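Side-chain contacts in transcriptional protein SWT1 (Saccharomyces cerevisiae, PDB 4PQZ), which takes part in transcription, probably as an activator, and has RNA endonuclease activity; this chain is its C-terminal, HEPN-like domain: residues A[87-90]-A[91-95]; A[131-134]-A[135-139]. All blocks are in the same frame, centred on the assembly; numbering follows the deposited sequence.

Contact 1. Residues A[87-90]-A[91-95]; sequences YLFW and VSVFS
This contact belongs to the join between helix 79-88 and helix 90-97: F89 breaks the helical run as the residue between the two helices, takes the N-cap position of the second, and meets F94 and V93 on its first turn. The carbonyl oxygen of F89 does most of the polar work. It accepts V93 N at 2.8 Å and F94 N at 3.0 Å, and the two donors come from opposite faces of the carbonyl plane. S95 N bonds to W90 O at 2.8 Å, so this bond and that of F94 N to F89 O both span five residues and together make a wide turn. Beside this backbone, W90 swings its indole out with CG anti to the backbone N (chi1 -177°), which slides one ring face under S95. CB of S95 stands 3.4 Å from the centroid of the five-membered ring, 19° off its normal, a CH-pi contact, and it also lies over CE2. The CE3 corner of the indole meets F94 CB at 4.1 Å. F94 sets a ring edge toward the F89 backbone, and its CD2 comes within 3.7 Å of CB of F89. Beyond the segments, W90 also meets the rings of W108 and F98, while V93 and F94 pack on helix 35-62. The i-to-i+5 bonds mark a pi-type turn, with the shared F89 carbonyl as the place where the spacing shifts from four residues to five, here at the start of a helix that follows a break.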
ATOM      1  N   TYR A  87       3.931   1.229 -11.146  1.00 38.23           N
ATOM      2  CA  TYR A  87       4.451   0.805 -12.466  1.00 47.72           C
ATOM      3  C   TYR A  87       4.704   1.949 -13.482  1.00 37.57           C
ATOM      4  O   TYR A  87       5.799   2.076 -14.039  1.00 47.25           O
ATOM      5  CB  TYR A  87       3.495  -0.209 -13.106  1.00 45.83           C
ATOM      6  CG  TYR A  87       4.089  -0.912 -14.297  1.00 52.55           C
ATOM      7  CD1 TYR A  87       4.889  -2.050 -14.132  1.00 46.34           C
ATOM      8  CD2 TYR A  87       3.872  -0.439 -15.599  1.00 53.42           C
ATOM      9  CE1 TYR A  87       5.448  -2.702 -15.234  1.00 55.36           C
ATOM     10  CE2 TYR A  87       4.429  -1.086 -16.707  1.00 52.94           C
ATOM     11  CZ  TYR A  87       5.213  -2.215 -16.518  1.00 64.50           C
ATOM     12  OH  TYR A  87       5.764  -2.856 -17.606  1.00 83.88           O
ATOM     13  N   LEU A  88       3.694   2.773 -13.729  1.00 38.73           N
ATOM     14  CA  LEU A  88       3.806   3.836 -14.757  1.00 45.66           C
ATOM     15  C   LEU A  88       4.818   4.905 -14.393  1.00 51.47           C
ATOM     16  O   LEU A  88       5.464   5.473 -15.266  1.00 49.26           O
ATOM     17  CB  LEU A  88       2.463   4.526 -14.996  1.00 41.63           C
ATOM     18  CG  LEU A  88       1.428   3.746 -15.791  1.00 65.34           C
ATOM     19  CD1 LEU A  88       0.160   4.580 -15.882  1.00 80.32           C
ATOM     20  CD2 LEU A  88       1.974   3.409 -17.176  1.00 56.12           C
ATOM     21  N   PHE A  89       4.941   5.174 -13.093  1.00 51.72           N
ATOM     22  CA  PHE A  89       5.796   6.248 -12.607  1.00 46.35           C
ATOM     23  C   PHE A  89       7.058   5.727 -11.941  1.00 39.93           C
ATOM     24  O   PHE A  89       7.695   6.444 -11.167  1.00 49.46           O
ATOM     25  CB  PHE A  89       5.010   7.184 -11.672  1.00 43.56           C
ATOM     26  CG  PHE A  89       3.983   8.016 -12.397  1.00 35.61           C
ATOM     27  CD1 PHE A  89       4.352   9.194 -13.044  1.00 40.03           C
ATOM     28  CD2 PHE A  89       2.658   7.612 -12.454  1.00 35.26           C
ATOM     29  CE1 PHE A  89       3.416   9.959 -13.732  1.00 47.47           C
ATOM     30  CE2 PHE A  89       1.711   8.380 -13.155  1.00 41.19           C
ATOM     31  CZ  PHE A  89       2.098   9.549 -13.790  1.00 52.50           C
ATOM     32  N   TRP A  90       7.430   4.492 -12.269  1.00 34.76           N
ATOM     33  CA  TRP A  90       8.561   3.822 -11.621  1.00 43.30           C
ATOM     34  C   TRP A  90       9.882   4.563 -11.804  1.00 43.22           C
ATOM     35  O   TRP A  90      10.547   4.946 -10.834  1.00 50.25           O
ATOM     36  CB  TRP A  90       8.699   2.374 -12.117  1.00 41.73           C
ATOM     37  CG  TRP A  90       9.821   1.587 -11.438  1.00 40.57           C
ATOM     38  CD1 TRP A  90      11.063   1.295 -11.956  1.00 39.85           C
ATOM     39  CD2 TRP A  90       9.794   1.005 -10.131  1.00 46.53           C
ATOM     40  NE1 TRP A  90      11.798   0.568 -11.052  1.00 36.47           N
ATOM     41  CE2 TRP A  90      11.044   0.366  -9.927  1.00 41.81           C
ATOM     42  CE3 TRP A  90       8.834   0.957  -9.111  1.00 41.96           C
ATOM     43  CZ2 TRP A  90      11.363  -0.294  -8.743  1.00 34.95           C
ATOM     44  CZ3 TRP A  90       9.146   0.281  -7.946  1.00 39.01           C
ATOM     45  CH2 TRP A  90      10.399  -0.328  -7.766  1.00 34.90           C
ATOM     46  N   VAL A  91      10.258   4.762 -13.056  1.00 49.26           N
ATOM     47  CA  VAL A  91      11.518   5.404 -13.393  1.00 42.78           C
ATOM     48  C   VAL A  91      11.580   6.844 -12.890  1.00 52.15           C
ATOM     49  O   VAL A  91      12.612   7.284 -12.383  1.00 51.24           O
ATOM     50  CB  VAL A  91      11.748   5.325 -14.923  1.00 58.13           C
ATOM     51  CG1 VAL A  91      12.945   6.172 -15.346  1.00 48.65           C
ATOM     52  CG2 VAL A  91      11.896   3.847 -15.364  1.00 48.80           C
ATOM     53  N   SER A  92      10.467   7.570 -13.012  1.00 47.10           N
ATOM     54  CA  SER A  92      10.413   8.981 -12.641  1.00 39.61           C
ATOM     55  C   SER A  92      10.345   9.226 -11.140  1.00 50.95           C
ATOM     56  O   SER A  92      11.004  10.139 -10.606  1.00 54.42           O
ATOM     57  CB  SER A  92       9.194   9.659 -13.296  1.00 50.04           C
ATOM     58  OG  SER A  92       9.333   9.734 -14.713  1.00 71.07           O
ATOM     59  N   VAL A  93       9.507   8.446 -10.455  1.00 38.98           N
ATOM     60  CA  VAL A  93       9.203   8.755  -9.061  1.00 38.65           C
ATOM     61  C   VAL A  93       9.422   7.602  -8.062  1.00 43.79           C
ATOM     62  O   VAL A  93      10.028   7.803  -7.015  1.00 50.11           O
ATOM     63  CB  VAL A  93       7.766   9.293  -8.905  1.00 50.53           C
ATOM     64  CG1 VAL A  93       7.646  10.022  -7.590  1.00 61.51           C
ATOM     65  CG2 VAL A  93       7.407  10.248 -10.047  1.00 55.30           C
ATOM     66  N   PHE A  94       8.943   6.401  -8.388  1.00 43.44           N
ATOM     67  CA  PHE A  94       8.824   5.353  -7.385  1.00 44.44           C
ATOM     68  C   PHE A  94      10.050   4.455  -7.151  1.00 49.96           C
ATOM     69  O   PHE A  94      10.238   3.967  -6.052  1.00 47.63           O
ATOM     70  CB  PHE A  94       7.567   4.519  -7.621  1.00 40.82           C
ATOM     71  CG  PHE A  94       6.319   5.234  -7.270  1.00 45.70           C
ATOM     72  CD1 PHE A  94       5.921   5.344  -5.941  1.00 40.90           C
ATOM     73  CD2 PHE A  94       5.549   5.831  -8.257  1.00 29.93           C
ATOM     74  CE1 PHE A  94       4.755   6.042  -5.595  1.00 34.63           C
ATOM     75  CE2 PHE A  94       4.389   6.520  -7.935  1.00 34.96           C
ATOM     76  CZ  PHE A  94       3.992   6.619  -6.605  1.00 47.61           C
ATOM     77  N   SER A  95      10.877   4.233  -8.168  1.00 50.77           N
ATOM     78  CA  SER A  95      12.040   3.376  -7.983  1.00 48.62           C
ATOM     79  C   SER A  95      13.019   3.996  -6.996  1.00 39.55           C
ATOM     80  O   SER A  95      13.759   3.294  -6.320  1.00 36.12           O
ATOM     81  CB  SER A  95      12.766   3.105  -9.301  1.00 59.78           C
ATOM     82  OG  SER A  95      13.466   4.250  -9.734  1.00 61.50           O
TER

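Contact 2. Residues A[131-134]-A[135-139]; sequences FWET and VLHFL
F131 lays one face of its phenyl ring against a methyl of V135, whose CG2 sits 3.8 Å from the ring centroid and 19° off the normal. It is a CH-pi contact one helical turn along, and CG2 lies nearest CE2 and CZ, off toward the rim of the ring. The other methyl of V135 serves W132: CG1 is 3.6 Å from CZ3 of the indole, the two side chains running alongside each other. V135 can do both because CG1 is anti to its backbone N (chi1 166°) while CG2 falls beside that N, so the branches part toward the two aromatic groups. T134 and F138, one turn apart, also lie alongside, with CG2 of T134 3.7 Å from CE2 of F138. H137 folds its imidazole back across the backbone, and the backbone O of E133 stands 3.4 Å above one ring face. That same oxygen accepts the longer backbone bond from H137 N, at 3.3 Å, whereas L136 N to W132 O is 2.8 Å. Three polar ends reach other helices: W132 NE1 bonds to L115 O, E133 bridges to K159, and H137 NE2 bonds to E152. Toward helix 145-163 polar and apolar contacts mix, since E133 and H137 also touch I155 there, and the carboxylate of E152 beside H137 NE2 could favour a protonated imidazole.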
ATOM      1  N   PHE A 131       3.199  -8.064   3.187  1.00 42.63           N
ATOM      2  CA  PHE A 131       3.758  -7.517   1.949  1.00 43.88           C
ATOM      3  C   PHE A 131       3.629  -5.999   1.983  1.00 47.02           C
ATOM      4  O   PHE A 131       4.598  -5.262   1.739  1.00 38.41           O
ATOM      5  CB  PHE A 131       3.047  -8.092   0.720  1.00 41.83           C
ATOM      6  CG  PHE A 131       3.414  -7.412  -0.572  1.00 48.44           C
ATOM      7  CD1 PHE A 131       4.567  -7.773  -1.260  1.00 43.67           C
ATOM      8  CD2 PHE A 131       2.601  -6.420  -1.106  1.00 45.82           C
ATOM      9  CE1 PHE A 131       4.906  -7.149  -2.443  1.00 40.74           C
ATOM     10  CE2 PHE A 131       2.928  -5.794  -2.296  1.00 37.15           C
ATOM     11  CZ  PHE A 131       4.081  -6.156  -2.958  1.00 40.34           C
ATOM     12  N   TRP A 132       2.426  -5.553   2.331  1.00 35.58           N
ATOM     13  CA  TRP A 132       2.084  -4.135   2.289  1.00 50.31           C
ATOM     14  C   TRP A 132       2.715  -3.301   3.401  1.00 46.32           C
ATOM     15  O   TRP A 132       2.932  -2.111   3.225  1.00 44.54           O
ATOM     16  CB  TRP A 132       0.565  -3.961   2.261  1.00 52.84           C
ATOM     17  CG  TRP A 132       0.031  -4.281   0.908  1.00 50.95           C
ATOM     18  CD1 TRP A 132      -0.769  -5.336   0.556  1.00 59.18           C
ATOM     19  CD2 TRP A 132       0.311  -3.569  -0.298  1.00 52.00           C
ATOM     20  NE1 TRP A 132      -1.024  -5.305  -0.800  1.00 53.88           N
ATOM     21  CE2 TRP A 132      -0.373  -4.230  -1.342  1.00 61.33           C
ATOM     22  CE3 TRP A 132       1.068  -2.431  -0.593  1.00 46.56           C
ATOM     23  CZ2 TRP A 132      -0.324  -3.779  -2.660  1.00 45.36           C
ATOM     24  CZ3 TRP A 132       1.113  -1.989  -1.904  1.00 44.08           C
ATOM     25  CH2 TRP A 132       0.422  -2.664  -2.922  1.00 44.73           C
ATOM     26  N   GLU A 133       3.003  -3.945   4.532  1.00 45.76           N
ATOM     27  CA  GLU A 133       3.750  -3.341   5.633  1.00 52.96           C
ATOM     28  C   GLU A 133       5.141  -2.942   5.150  1.00 49.50           C
ATOM     29  O   GLU A 133       5.548  -1.785   5.300  1.00 49.39           O
ATOM     30  CB  GLU A 133       3.840  -4.314   6.826  1.00 52.76           C
ATOM     31  CG  GLU A 133       4.981  -4.020   7.784  1.00 58.14           C
ATOM     32  CD  GLU A 133       4.974  -4.913   9.019  1.00 61.08           C
ATOM     33  OE1 GLU A 133       3.964  -5.599   9.266  1.00 58.77           O
ATOM     34  OE2 GLU A 133       5.989  -4.929   9.746  1.00 65.13           O
ATOM     35  N   THR A 134       5.851  -3.910   4.564  1.00 40.16           N
ATOM     36  CA  THR A 134       7.179  -3.698   3.993  1.00 37.30           C
ATOM     37  C   THR A 134       7.123  -2.587   2.921  1.00 45.02           C
ATOM     38  O   THR A 134       7.912  -1.652   2.968  1.00 42.47           O
ATOM     39  CB  THR A 134       7.719  -5.022   3.360  1.00 48.64           C
ATOM     40  OG1 THR A 134       7.759  -6.054   4.346  1.00 53.75           O
ATOM     41  CG2 THR A 134       9.127  -4.847   2.765  1.00 38.00           C
ATOM     42  N   VAL A 135       6.172  -2.702   1.983  1.00 34.98           N
ATOM     43  CA  VAL A 135       5.998  -1.751   0.873  1.00 41.32           C
ATOM     44  C   VAL A 135       5.638  -0.321   1.322  1.00 50.02           C
ATOM     45  O   VAL A 135       6.223   0.657   0.839  1.00 37.25           O
ATOM     46  CB  VAL A 135       4.945  -2.264  -0.141  1.00 37.98           C
ATOM     47  CG1 VAL A 135       4.507  -1.169  -1.103  1.00 34.88           C
ATOM     48  CG2 VAL A 135       5.484  -3.469  -0.903  1.00 44.97           C
ATOM     49  N   LEU A 136       4.681  -0.198   2.243  1.00 39.29           N
ATOM     50  CA  LEU A 136       4.328   1.108   2.791  1.00 38.12           C
ATOM     51  C   LEU A 136       5.515   1.836   3.414  1.00 37.38           C
ATOM     52  O   LEU A 136       5.611   3.056   3.339  1.00 50.62           O
ATOM     53  CB  LEU A 136       3.175   0.999   3.777  1.00 38.27           C
ATOM     54  CG  LEU A 136       1.829   0.735   3.097  1.00 45.70           C
ATOM     55  CD1 LEU A 136       0.736   0.384   4.114  1.00 48.94           C
ATOM     56  CD2 LEU A 136       1.423   1.892   2.189  1.00 38.37           C
ATOM     57  N   HIS A 137       6.418   1.083   4.021  1.00 46.10           N
ATOM     58  CA  HIS A 137       7.668   1.638   4.510  1.00 42.00           C
ATOM     59  C   HIS A 137       8.445   2.396   3.438  1.00 45.49           C
ATOM     60  O   HIS A 137       8.818   3.547   3.643  1.00 41.94           O
ATOM     61  CB  HIS A 137       8.538   0.539   5.130  1.00 46.16           C
ATOM     62  CG  HIS A 137       8.130   0.173   6.523  1.00 56.28           C
ATOM     63  ND1 HIS A 137       8.495  -1.013   7.127  1.00 56.30           N
ATOM     64  CD2 HIS A 137       7.395   0.845   7.440  1.00 59.77           C
ATOM     65  CE1 HIS A 137       7.997  -1.057   8.344  1.00 52.08           C
ATOM     66  NE2 HIS A 137       7.316   0.058   8.560  1.00 53.92           N
ATOM     67  N   PHE A 138       8.690   1.751   2.300  1.00 41.89           N
ATOM     68  CA  PHE A 138       9.395   2.392   1.185  1.00 39.51           C
ATOM     69  C   PHE A 138       8.611   3.574   0.613  1.00 39.93           C
ATOM     70  O   PHE A 138       9.190   4.615   0.314  1.00 44.40           O
ATOM     71  CB  PHE A 138       9.737   1.367   0.090  1.00 44.18           C
ATOM     72  CG  PHE A 138      10.638   0.250   0.576  1.00 42.62           C
ATOM     73  CD1 PHE A 138      11.942   0.526   0.949  1.00 32.75           C
ATOM     74  CD2 PHE A 138      10.170  -1.058   0.674  1.00 40.43           C
ATOM     75  CE1 PHE A 138      12.779  -0.486   1.428  1.00 47.45           C
ATOM     76  CE2 PHE A 138      10.992  -2.077   1.145  1.00 52.96           C
ATOM     77  CZ  PHE A 138      12.303  -1.793   1.524  1.00 35.12           C
ATOM     78  N   LEU A 139       7.295   3.416   0.504  1.00 37.34           N
ATOM     79  CA  LEU A 139       6.427   4.479   0.004  1.00 33.43           C
ATOM     80  C   LEU A 139       6.328   5.667   0.963  1.00 33.99           C
ATOM     81  O   LEU A 139       5.922   6.754   0.551  1.00 36.14           O
ATOM     82  CB  LEU A 139       5.022   3.957  -0.328  1.00 43.54           C
ATOM     83  CG  LEU A 139       4.825   2.894  -1.417  1.00 40.08           C
ATOM     84  CD1 LEU A 139       3.355   2.480  -1.446  1.00 31.32           C
ATOM     85  CD2 LEU A 139       5.272   3.378  -2.778  1.00 33.71           C
TER

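Both contacts are local and helical, but they sit differently in the fold. Contact 2 has its centre about 6 Å from the centre of the chain and runs along one regular helix, 122-139, packed against helices 35-62 and 145-163. The centre of contact 1 is about 15 Å from that of the chain, at the break between two short helices, and its outer residues V91 and S92 are exposed. Helix 35-62 backs both. They touch directly where F94 CD1 packs 3.8 Å from L139 CD2. Each has a CH-pi contact, to an indole in contact 1 and a phenyl in contact 2, where a salt bridge to helix 145-163 is added. Backbone bonds span four residues in contact 2, but four and five in contact 1.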